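Local atomic coordinates of gene product PA4716 (Pseudomonas aeruginosa, PDB entry 1U0K), a protein that is probably an isomerase of the PhzF family, with the two-lobed diaminopimelate epimerase fold, though its substrate has not been established. Residues Phe129-Asp134 / Asp190-Ala195; Asp259-Val262 / Val268-Gly271; Ser153-Arg158 / Ala229-Glu234; Arg45-Ile50 / Val216-Thr221. One frame throughout, in Å; residues are numbered along the deposited sequence.

Interaction 1: residues Phe129-Asp134 / Asp190-Ala195; sequences FGATPD and DKLGAA
One methyl of L192, CD2, accounts for much of the closely packed part of this contact, since it meets both A131 and P133. It lies 4.1 Å from the A131 CB and also 4.1 Å from the P133 CB, while the CA of P133 is equally near. CD2 is brought against both residues because CG stands anti to the leucine's carbonyl carbon (chi1 -60°), which turns the isobutyl group toward the loop. The shortest direct approach, 3.5 Å, is that of the A131 CB to the L192 O. These distances indicate ordinary van der Waals packing, and no direct hydrogen bond joins the segments. The looser side is polar. There a water links the two backbones: it accepts from A131 N at 3.0 Å and donates to L192 O at 2.7 Å. That carbonyl lies just before G193, whose positive phi (68°) belongs to a Schellman motif and whose N bonds to the D190 O at 3.2 Å. The contact thus joins the end of helix 186-192 to the loop between strand 117-129 and helix 135-144. L192 also packs on F141 of helix 135-144 and on V159 of strand 158-161, while P133 rests on C138 and P157.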
loop_
_atom_site.group_PDB
_atom_site.type_symbol
_atom_site.label_atom_id
_atom_site.label_comp_id
_atom_site.label_asym_id
_atom_site.label_seq_id
_atom_site.Cartn_x
_atom_site.Cartn_y
_atom_site.Cartn_z
ATOM N N PHE A 129 -25.372 0.692 19.368
ATOM C CA PHE A 129 -25.180 2.128 19.519
ATOM C C PHE A 129 -24.549 2.414 20.867
ATOM O O PHE A 129 -25.089 2.039 21.904
ATOM C CB PHE A 129 -26.516 2.866 19.379
ATOM C CG PHE A 129 -27.032 2.895 17.975
ATOM C CD1 PHE A 129 -27.608 1.762 17.414
ATOM C CD2 PHE A 129 -26.912 4.033 17.201
ATOM C CE1 PHE A 129 -28.069 1.777 16.119
ATOM C CE2 PHE A 129 -27.368 4.055 15.907
ATOM C CZ PHE A 129 -27.948 2.917 15.361
ATOM N N GLY A 130 -23.394 3.071 20.844
ATOM C CA GLY A 130 -22.580 3.254 22.025
ATOM C C GLY A 130 -22.544 4.697 22.479
ATOM O O GLY A 130 -23.577 5.369 22.532
ATOM N N ALA A 131 -21.346 5.174 22.796
ATOM C CA ALA A 131 -21.165 6.474 23.416
ATOM C C ALA A 131 -21.657 7.599 22.521
ATOM O O ALA A 131 -21.681 7.491 21.297
ATOM C CB ALA A 131 -19.701 6.697 23.774
ATOM N N THR A 132 -22.071 8.677 23.177
ATOM C CA THR A 132 -22.406 9.930 22.534
ATOM C C THR A 132 -21.423 10.967 23.073
ATOM O O THR A 132 -21.460 11.261 24.259
ATOM C CB THR A 132 -23.846 10.328 22.918
ATOM O OG1 THR A 132 -24.766 9.326 22.467
ATOM C CG2 THR A 132 -24.286 11.579 22.193
ATOM N N PRO A 133 -20.532 11.502 22.239
ATOM C CA PRO A 133 -19.609 12.535 22.721
ATOM C C PRO A 133 -20.348 13.796 23.142
ATOM O O PRO A 133 -21.364 14.143 22.517
ATOM C CB PRO A 133 -18.707 12.810 21.516
ATOM C CG PRO A 133 -19.422 12.292 20.351
ATOM C CD PRO A 133 -20.299 11.185 20.820
ATOM N N ASP A 134 -19.853 14.447 24.191
ATOM C CA ASP A 134 -20.397 15.732 24.629
ATOM C C ASP A 134 -20.069 16.827 23.616
ATOM O O ASP A 134 -19.383 16.595 22.618
ATOM C CB ASP A 134 -19.991 16.086 26.077
ATOM C CG ASP A 134 -18.485 16.224 26.283
ATOM O OD1 ASP A 134 -17.743 16.499 25.325
ATOM O OD2 ASP A 134 -17.967 16.089 27.408
ATOM N N ASP A 190 -10.323 6.343 22.477
ATOM C CA ASP A 190 -10.324 5.415 23.617
ATOM C C ASP A 190 -11.393 5.766 24.636
ATOM O O ASP A 190 -12.063 4.883 25.158
ATOM C CB ASP A 190 -8.975 5.418 24.341
ATOM C CG ASP A 190 -7.893 4.679 23.582
ATOM O OD1 ASP A 190 -8.206 3.963 22.602
ATOM O OD2 ASP A 190 -6.687 4.768 23.912
ATOM N N LYS A 191 -11.523 7.055 24.935
ATOM C CA LYS A 191 -12.526 7.527 25.882
ATOM C C LYS A 191 -13.941 7.142 25.432
ATOM O O LYS A 191 -14.796 6.848 26.263
ATOM C CB LYS A 191 -12.429 9.049 26.062
ATOM C CG LYS A 191 -11.223 9.504 26.870
ATOM C CD LYS A 191 -11.270 11.009 27.147
ATOM C CE LYS A 191 -9.904 11.555 27.544
ATOM N NZ LYS A 191 -9.751 12.998 27.204
ATOM N N LEU A 192 -14.169 7.130 24.120
ATOM C CA LEU A 192 -15.485 6.837 23.544
ATOM C C LEU A 192 -15.740 5.368 23.189
ATOM O O LEU A 192 -16.823 5.016 22.710
ATOM C CB LEU A 192 -15.679 7.693 22.295
ATOM C CG LEU A 192 -15.620 9.196 22.553
ATOM C CD1 LEU A 192 -15.515 9.957 21.249
ATOM C CD2 LEU A 192 -16.846 9.638 23.359
ATOM N N GLY A 193 -14.751 4.507 23.413
ATOM C CA GLY A 193 -14.864 3.103 23.054
ATOM C C GLY A 193 -14.901 2.870 21.553
ATOM O O GLY A 193 -15.511 1.920 21.074
ATOM N N ALA A 194 -14.225 3.740 20.806
ATOM C CA ALA A 194 -14.234 3.690 19.349
ATOM C C ALA A 194 -12.833 3.414 18.808
ATOM O O ALA A 194 -11.838 3.828 19.396
ATOM C CB ALA A 194 -14.768 5.007 18.782
ATOM N N ALA A 195 -12.785 2.711 17.690
ATOM C CA ALA A 195 -11.524 2.345 17.037
ATOM C C ALA A 195 -11.116 3.322 15.941
ATOM O O ALA A 195 -9.928 3.625 15.800
ATOM C CB ALA A 195 -11.634 0.954 16.459
HETATM O O HOH W 1 -18.994 3.371 22.851
#

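Interaction 2: residues Asp259-Val262 / Val268-Gly271; sequences DVQV and VRVG
D259 and G271 exchange two backbone hydrogen bonds, the G271 N reaching the D259 O at 2.9 Å and the D259 N reaching the G271 O at 3.0 Å. Q261 and R269 form the next such pair: R269 N donates to Q261 O at 2.9 Å with an N-H...O angle of 162°, and the return bond from Q261 N to R269 O is longer and more bent (3.1 Å, 137°). R269 O has a second partner, a water at 3.1 Å that also accepts from Q261 NE2. The non-hydrogen-bonded pairs V260-V270 and V262-V268 alternate with these, so the register is that of a regular antiparallel hairpin between strands 256-262 and 267-282, with axes 4.7 Å apart and directions 169° from each other. CA-H...O contacts from V260, V268 and V270 supplement the ladder. The two faces differ in chemistry. On one, Q261 CG lies 3.7 Å from R269 CB, after which the extended arginine chain departs from the strand pair; D259 on this face is bonded through OD2 to Y119 OH. On the other, V260 CG1 and V270 CG2 approach to 4.3 Å, and all four valines press against A225, A229 and V233 of helix 222-234.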
loop_
_atom_site.group_PDB
_atom_site.type_symbol
_atom_site.label_atom_id
_atom_site.label_comp_id
_atom_site.label_asym_id
_atom_site.label_seq_id
_atom_site.Cartn_x
_atom_site.Cartn_y
_atom_site.Cartn_z
ATOM N N ASP A 259 -24.148 -1.457 -1.203
ATOM C CA ASP A 259 -25.572 -1.713 -0.990
ATOM C C ASP A 259 -25.814 -2.043 0.470
ATOM O O ASP A 259 -25.113 -2.860 1.050
ATOM C CB ASP A 259 -26.055 -2.870 -1.873
ATOM C CG ASP A 259 -25.905 -2.577 -3.348
ATOM O OD1 ASP A 259 -25.953 -1.387 -3.725
ATOM O OD2 ASP A 259 -25.731 -3.460 -4.216
ATOM N N VAL A 260 -26.809 -1.397 1.070
ATOM C CA VAL A 260 -27.109 -1.596 2.481
ATOM C C VAL A 260 -28.614 -1.700 2.706
ATOM O O VAL A 260 -29.398 -1.227 1.899
ATOM C CB VAL A 260 -26.529 -0.462 3.354
ATOM C CG1 VAL A 260 -25.003 -0.493 3.323
ATOM C CG2 VAL A 260 -27.041 0.915 2.904
ATOM N N GLN A 261 -28.992 -2.340 3.805
ATOM C CA GLN A 261 -30.393 -2.421 4.215
ATOM C C GLN A 261 -30.500 -2.793 5.685
ATOM O O GLN A 261 -29.715 -3.593 6.192
ATOM C CB GLN A 261 -31.151 -3.434 3.356
ATOM C CG GLN A 261 -30.668 -4.861 3.522
ATOM C CD GLN A 261 -31.251 -5.793 2.491
ATOM O OE1 GLN A 261 -32.402 -6.217 2.612
ATOM N NE2 GLN A 261 -30.456 -6.130 1.473
ATOM N N VAL A 262 -31.464 -2.191 6.374
ATOM C CA VAL A 262 -31.750 -2.515 7.764
ATOM C C VAL A 262 -33.132 -3.165 7.804
ATOM O O VAL A 262 -34.089 -2.613 7.274
ATOM C CB VAL A 262 -31.732 -1.249 8.652
ATOM C CG1 VAL A 262 -31.991 -1.606 10.115
ATOM C CG2 VAL A 262 -30.404 -0.505 8.497
ATOM N N VAL A 268 -28.565 -5.578 9.822
ATOM C CA VAL A 268 -28.119 -4.795 8.674
ATOM C C VAL A 268 -27.378 -5.717 7.717
ATOM O O VAL A 268 -26.539 -6.504 8.132
ATOM C CB VAL A 268 -27.233 -3.582 9.070
ATOM C CG1 VAL A 268 -26.133 -3.977 10.049
ATOM C CG2 VAL A 268 -26.654 -2.913 7.832
ATOM N N ARG A 269 -27.724 -5.633 6.447
ATOM C CA ARG A 269 -27.053 -6.422 5.433
ATOM C C ARG A 269 -26.271 -5.494 4.514
ATOM O O ARG A 269 -26.754 -4.431 4.129
ATOM C CB ARG A 269 -28.062 -7.260 4.666
ATOM C CG ARG A 269 -28.592 -8.444 5.471
ATOM C CD ARG A 269 -29.738 -9.196 4.805
ATOM N NE ARG A 269 -29.977 -10.501 5.422
ATOM C CZ ARG A 269 -30.630 -11.516 4.840
ATOM N NH1 ARG A 269 -31.129 -11.400 3.605
ATOM N NH2 ARG A 269 -30.788 -12.661 5.499
ATOM N N VAL A 270 -25.042 -5.890 4.192
ATOM C CA VAL A 270 -24.188 -5.108 3.308
ATOM C C VAL A 270 -23.788 -5.976 2.113
ATOM O O VAL A 270 -23.413 -7.124 2.285
ATOM C CB VAL A 270 -22.928 -4.613 4.044
ATOM C CG1 VAL A 270 -22.056 -3.758 3.124
ATOM C CG2 VAL A 270 -23.295 -3.840 5.322
ATOM N N GLY A 271 -23.893 -5.436 0.908
ATOM C CA GLY A 271 -23.575 -6.192 -0.295
ATOM C C GLY A 271 -22.904 -5.367 -1.368
ATOM O O GLY A 271 -22.884 -4.141 -1.326
HETATM O O HOH W 2 -27.867 -4.791 1.270
#

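Interaction 3: residues Ser153-Arg158 / Ala229-Glu234; sequences SGHPPR and AAYLVE
Y231 and P156 make the single hydrogen bond of this contact: the phenol OH donates to the P156 O across 2.7 Å. The distance is short, yet the approach is far from the carbonyl plane. The donor stands 46° out of it, at a C=O...O angle of 125°, so no lone pair is addressed directly. Seen from the ring, the carbonyl oxygen lies in plane at the edge. With CG anti to its backbone N (chi1 179°), Y231 leaves the helix pointing at the loop and extends its full length so that the hydroxyl meets it.

Two carbons crowd the hydroxyl. The H155 CB comes close, 3.1 Å from Y231 OH, and the P156 CD to 3.5 Å, while the imidazole turns off from the tyrosine. Farther back along the ring edge, the R158 CB is 4.4 Å from Y231 CE1.

No salt bridge crosses the contact: R158 NH1 and E234 OE2 are 6.4 Å apart. The guanidinium is instead bonded to G130 O and to Y235 OH.

Helix 222-234 is thereby tied to the loop preceding strand 158-161. L168 and P170 of strand 166-170 pack on Y231, the Y235 ring meets it obliquely, and A230 and E234 lean on F129 of strand 117-129.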
loop_
_atom_site.group_PDB
_atom_site.type_symbol
_atom_site.label_atom_id
_atom_site.label_comp_id
_atom_site.label_asym_id
_atom_site.label_seq_id
_atom_site.Cartn_x
_atom_site.Cartn_y
_atom_site.Cartn_z
ATOM N N SER A 153 -23.057 18.500 11.283
ATOM C CA SER A 153 -24.479 18.509 10.953
ATOM C C SER A 153 -25.319 18.504 12.210
ATOM O O SER A 153 -24.794 18.417 13.320
ATOM C CB SER A 153 -24.837 17.284 10.096
ATOM O OG SER A 153 -23.904 17.091 9.053
ATOM N N GLY A 154 -26.635 18.556 12.031
ATOM C CA GLY A 154 -27.555 18.595 13.151
ATOM C C GLY A 154 -27.908 17.256 13.772
ATOM O O GLY A 154 -28.907 17.152 14.500
ATOM N N HIS A 155 -27.103 16.230 13.495
ATOM C CA HIS A 155 -27.362 14.894 14.020
ATOM C C HIS A 155 -26.205 14.484 14.894
ATOM O O HIS A 155 -25.069 14.862 14.626
ATOM C CB HIS A 155 -27.551 13.903 12.881
ATOM C CG HIS A 155 -28.501 14.382 11.836
ATOM N ND1 HIS A 155 -29.871 14.332 11.997
ATOM C CD2 HIS A 155 -28.281 14.960 10.632
ATOM C CE1 HIS A 155 -30.450 14.838 10.922
ATOM N NE2 HIS A 155 -29.508 15.229 10.081
ATOM N N PRO A 156 -26.489 13.721 15.941
ATOM C CA PRO A 156 -25.490 13.483 16.980
ATOM C C PRO A 156 -24.369 12.573 16.481
ATOM O O PRO A 156 -24.665 11.504 15.941
ATOM C CB PRO A 156 -26.297 12.805 18.093
ATOM C CG PRO A 156 -27.472 12.169 17.397
ATOM C CD PRO A 156 -27.752 13.010 16.206
ATOM N N PRO A 157 -23.113 12.988 16.615
ATOM C CA PRO A 157 -22.022 12.026 16.488
ATOM C C PRO A 157 -22.269 10.897 17.471
ATOM O O PRO A 157 -22.683 11.137 18.608
ATOM C CB PRO A 157 -20.783 12.846 16.858
ATOM C CG PRO A 157 -21.153 14.231 16.479
ATOM C CD PRO A 157 -22.605 14.348 16.870
ATOM N N ARG A 158 -22.080 9.665 17.015
ATOM C CA ARG A 158 -22.222 8.515 17.882
ATOM C C ARG A 158 -21.330 7.381 17.465
ATOM O O ARG A 158 -21.003 7.246 16.302
ATOM C CB ARG A 158 -23.664 8.034 17.897
ATOM C CG ARG A 158 -24.472 8.807 18.897
ATOM C CD ARG A 158 -25.665 8.131 19.326
ATOM N NE ARG A 158 -25.454 7.151 20.379
ATOM C CZ ARG A 158 -26.429 6.369 20.798
ATOM N NH1 ARG A 158 -27.627 6.472 20.239
ATOM N NH2 ARG A 158 -26.237 5.491 21.762
ATOM N N ALA A 229 -25.494 2.541 7.906
ATOM C CA ALA A 229 -26.857 2.212 7.504
ATOM C C ALA A 229 -27.781 2.211 8.704
ATOM O O ALA A 229 -28.885 2.746 8.623
ATOM C CB ALA A 229 -26.904 0.859 6.813
ATOM N N ALA A 230 -27.330 1.613 9.806
ATOM C CA ALA A 230 -28.132 1.509 11.026
ATOM C C ALA A 230 -28.371 2.887 11.632
ATOM O O ALA A 230 -29.444 3.143 12.176
ATOM C CB ALA A 230 -27.461 0.606 12.038
ATOM N N TYR A 231 -27.370 3.757 11.528
ATOM C CA TYR A 231 -27.454 5.128 12.025
ATOM C C TYR A 231 -28.493 5.924 11.253
ATOM O O TYR A 231 -29.358 6.570 11.848
ATOM C CB TYR A 231 -26.095 5.829 11.901
ATOM C CG TYR A 231 -26.088 7.274 12.370
ATOM C CD1 TYR A 231 -25.701 7.601 13.662
ATOM C CD2 TYR A 231 -26.452 8.302 11.515
ATOM C CE1 TYR A 231 -25.698 8.917 14.097
ATOM C CE2 TYR A 231 -26.456 9.625 11.938
ATOM C CZ TYR A 231 -26.081 9.919 13.228
ATOM O OH TYR A 231 -26.082 11.240 13.638
ATOM N N LEU A 232 -28.395 5.891 9.927
ATOM C CA LEU A 232 -29.315 6.627 9.069
ATOM C C LEU A 232 -30.760 6.194 9.326
ATOM O O LEU A 232 -31.647 7.026 9.415
ATOM C CB LEU A 232 -28.942 6.467 7.592
ATOM C CG LEU A 232 -27.606 7.096 7.169
ATOM C CD1 LEU A 232 -27.208 6.652 5.780
ATOM C CD2 LEU A 232 -27.668 8.621 7.226
ATOM N N VAL A 233 -30.980 4.897 9.497
ATOM C CA VAL A 233 -32.317 4.370 9.754
ATOM C C VAL A 233 -32.807 4.731 11.168
ATOM O O VAL A 233 -33.984 5.045 11.361
ATOM C CB VAL A 233 -32.340 2.841 9.493
ATOM C CG1 VAL A 233 -33.588 2.188 10.045
ATOM C CG2 VAL A 233 -32.228 2.585 8.002
ATOM N N GLU A 234 -31.901 4.700 12.139
ATOM C CA GLU A 234 -32.223 5.012 13.535
ATOM C C GLU A 234 -32.686 6.467 13.699
ATOM O O GLU A 234 -33.599 6.749 14.484
ATOM C CB GLU A 234 -31.003 4.733 14.427
ATOM C CG GLU A 234 -31.123 5.177 15.881
ATOM C CD GLU A 234 -32.275 4.518 16.611
ATOM O OE1 GLU A 234 -32.325 3.269 16.654
ATOM O OE2 GLU A 234 -33.131 5.258 17.150
#

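Interaction 4: residues Arg45-Ile50 / Val216-Thr221; sequences RQFESI and VEDVAT
F47 and D218 both carry CG anti to the backbone N (chi1 -162° and -164°), and these torsions lay the carboxylate over one face of the phenyl ring. The two planes are only 17° apart. The D218 OD1 sits toward the rim, 3.5 Å from F47 CG, and the D218 CB makes a CH-pi contact 4.0 Å from the F47 ring centroid. At the ring edge, in plane, the V216 O lies 3.8 Å from F47 CE1, with V216 CG1 at 4.0 Å from the same carbon. No hydrogen bond passes directly between the segments. In the diaminopimelate epimerase fold of this family the active site lies in the cleft between two lobes, and F47, directly before E48, brings that predicted active-site residue near the loop preceding helix 222-234. A water bridges the two sides, donating to E48 OE1 at 3.1 Å and to D218 OD2 at 2.7 Å. T221 OG1 also donates to D218 OD2, at 2.6 Å, on the anti side but tilted well out of the carboxylate plane, and N21 ND2 holds D218 OD1, so both carboxylate oxygens are tethered and the rotation of the group is restricted. R45 of the second subunit packs against F47 and V216.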
loop_
_atom_site.group_PDB
_atom_site.type_symbol
_atom_site.label_atom_id
_atom_site.label_comp_id
_atom_site.label_asym_id
_atom_site.label_seq_id
_atom_site.Cartn_x
_atom_site.Cartn_y
_atom_site.Cartn_z
ATOM N N ARG A 45 0.173 -5.290 0.190
ATOM C CA ARG A 45 -0.150 -3.857 0.293
ATOM C C ARG A 45 -1.586 -3.473 -0.052
ATOM O O ARG A 45 -1.896 -2.294 -0.240
ATOM C CB ARG A 45 0.865 -3.028 -0.504
ATOM C CG ARG A 45 2.263 -3.226 0.016
ATOM C CD ARG A 45 3.314 -2.692 -0.896
ATOM N NE ARG A 45 3.241 -1.245 -1.021
ATOM C CZ ARG A 45 3.887 -0.382 -0.256
ATOM N NH1 ARG A 45 4.639 -0.810 0.747
ATOM N NH2 ARG A 45 3.775 0.922 -0.494
ATOM N N GLN A 46 -2.480 -4.455 -0.097
ATOM C CA GLN A 46 -3.896 -4.163 -0.162
ATOM C C GLN A 46 -4.328 -3.658 1.216
ATOM O O GLN A 46 -3.723 -4.040 2.220
ATOM C CB GLN A 46 -4.666 -5.419 -0.578
ATOM C CG GLN A 46 -4.157 -6.003 -1.883
ATOM C CD GLN A 46 -4.290 -5.025 -3.046
ATOM O OE1 GLN A 46 -5.381 -4.528 -3.313
ATOM N NE2 GLN A 46 -3.175 -4.742 -3.732
ATOM N N PHE A 47 -5.324 -2.795 1.259
ATOM C CA PHE A 47 -5.730 -2.158 2.518
ATOM C C PHE A 47 -6.028 -3.249 3.555
ATOM O O PHE A 47 -5.675 -3.110 4.721
ATOM C CB PHE A 47 -6.926 -1.226 2.326
ATOM C CG PHE A 47 -7.114 -0.226 3.446
ATOM C CD1 PHE A 47 -6.608 1.072 3.343
ATOM C CD2 PHE A 47 -7.794 -0.579 4.601
ATOM C CE1 PHE A 47 -6.789 1.997 4.377
ATOM C CE2 PHE A 47 -7.965 0.344 5.643
ATOM C CZ PHE A 47 -7.464 1.621 5.527
ATOM N N GLU A 48 -6.672 -4.320 3.114
ATOM C CA GLU A 48 -6.818 -5.535 3.917
ATOM C C GLU A 48 -6.495 -6.773 3.093
ATOM O O GLU A 48 -6.688 -6.781 1.874
ATOM C CB GLU A 48 -8.242 -5.643 4.468
ATOM C CG GLU A 48 -8.543 -4.595 5.516
ATOM C CD GLU A 48 -9.936 -4.685 6.087
ATOM O OE1 GLU A 48 -10.899 -4.365 5.375
ATOM O OE2 GLU A 48 -10.066 -5.056 7.273
ATOM N N SER A 49 -5.949 -7.782 3.767
ATOM C CA SER A 49 -5.892 -9.158 3.263
ATOM C C SER A 49 -6.723 -10.041 4.196
ATOM O O SER A 49 -6.819 -9.777 5.389
ATOM C CB SER A 49 -4.464 -9.700 3.195
ATOM O OG SER A 49 -3.702 -9.092 2.158
ATOM N N ILE A 50 -7.318 -11.090 3.635
ATOM C CA ILE A 50 -8.083 -12.062 4.415
ATOM C C ILE A 50 -7.534 -13.456 4.163
ATOM O O ILE A 50 -7.174 -13.806 3.032
ATOM C CB ILE A 50 -9.616 -11.971 4.113
ATOM C CG1 ILE A 50 -10.390 -13.033 4.897
ATOM C CG2 ILE A 50 -9.914 -12.058 2.616
ATOM C CD1 ILE A 50 -11.853 -12.764 4.994
ATOM N N VAL A 216 -3.449 6.875 4.552
ATOM C CA VAL A 216 -4.026 6.083 3.473
ATOM C C VAL A 216 -5.541 6.059 3.654
ATOM O O VAL A 216 -6.043 5.663 4.700
ATOM C CB VAL A 216 -3.472 4.641 3.461
ATOM C CG1 VAL A 216 -4.012 3.862 2.265
ATOM C CG2 VAL A 216 -1.948 4.649 3.434
ATOM N N GLU A 217 -6.267 6.501 2.635
ATOM C CA GLU A 217 -7.720 6.545 2.688
ATOM C C GLU A 217 -8.266 5.232 2.158
ATOM O O GLU A 217 -7.781 4.718 1.156
ATOM C CB GLU A 217 -8.248 7.722 1.858
ATOM C CG GLU A 217 -9.723 8.015 2.079
ATOM C CD GLU A 217 -10.248 9.148 1.214
ATOM O OE1 GLU A 217 -9.420 9.892 0.647
ATOM O OE2 GLU A 217 -11.489 9.285 1.103
ATOM N N ASP A 218 -9.276 4.687 2.835
ATOM C CA ASP A 218 -9.901 3.442 2.408
ATOM C C ASP A 218 -10.925 3.771 1.331
ATOM O O ASP A 218 -11.672 4.732 1.469
ATOM C CB ASP A 218 -10.569 2.757 3.608
ATOM C CG ASP A 218 -10.916 1.286 3.356
ATOM O OD1 ASP A 218 -10.317 0.629 2.473
ATOM O OD2 ASP A 218 -11.782 0.695 4.040
ATOM N N VAL A 219 -10.951 2.970 0.273
ATOM C CA VAL A 219 -11.851 3.174 -0.863
ATOM C C VAL A 219 -13.318 2.943 -0.472
ATOM O O VAL A 219 -14.188 3.733 -0.823
ATOM C CB VAL A 219 -11.476 2.238 -2.040
ATOM C CG1 VAL A 219 -12.498 2.325 -3.168
ATOM C CG2 VAL A 219 -10.060 2.553 -2.556
ATOM N N ALA A 220 -13.589 1.852 0.242
ATOM C CA ALA A 220 -14.960 1.448 0.545
ATOM C C ALA A 220 -14.969 0.479 1.724
ATOM O O ALA A 220 -14.508 -0.651 1.593
ATOM C CB ALA A 220 -15.603 0.809 -0.675
ATOM N N THR A 221 -15.518 0.923 2.856
ATOM C CA THR A 221 -15.341 0.263 4.144
ATOM C C THR A 221 -16.605 -0.493 4.554
ATOM O O THR A 221 -17.546 0.096 5.082
ATOM C CB THR A 221 -14.982 1.326 5.204
ATOM O OG1 THR A 221 -13.887 2.130 4.732
ATOM C CG2 THR A 221 -14.463 0.708 6.485
HETATM O O HOH W 3 -12.043 -1.509 5.494
#

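Interactions 2 and 3 both use helix 222-234, the one as a surface for its buried side chains, the other as the origin of a tyrosine that reaches the loop 153-158. Interaction 3 in turn meets interaction 1, through R158 with G130 and F129 with A230. Interaction 2 is buried and rests on a regular backbone ladder; interactions 1 and 3 are only partly buried, about 18-19 Å from the chain centre, and depend on a leucine methyl plus a water, and on one phenol bond. Interaction 4 lies nearest the centre, about 8 Å away, touches none of the others, and alone combines a ring-carboxylate stack, a water at E48 and neighbours from the second subunit.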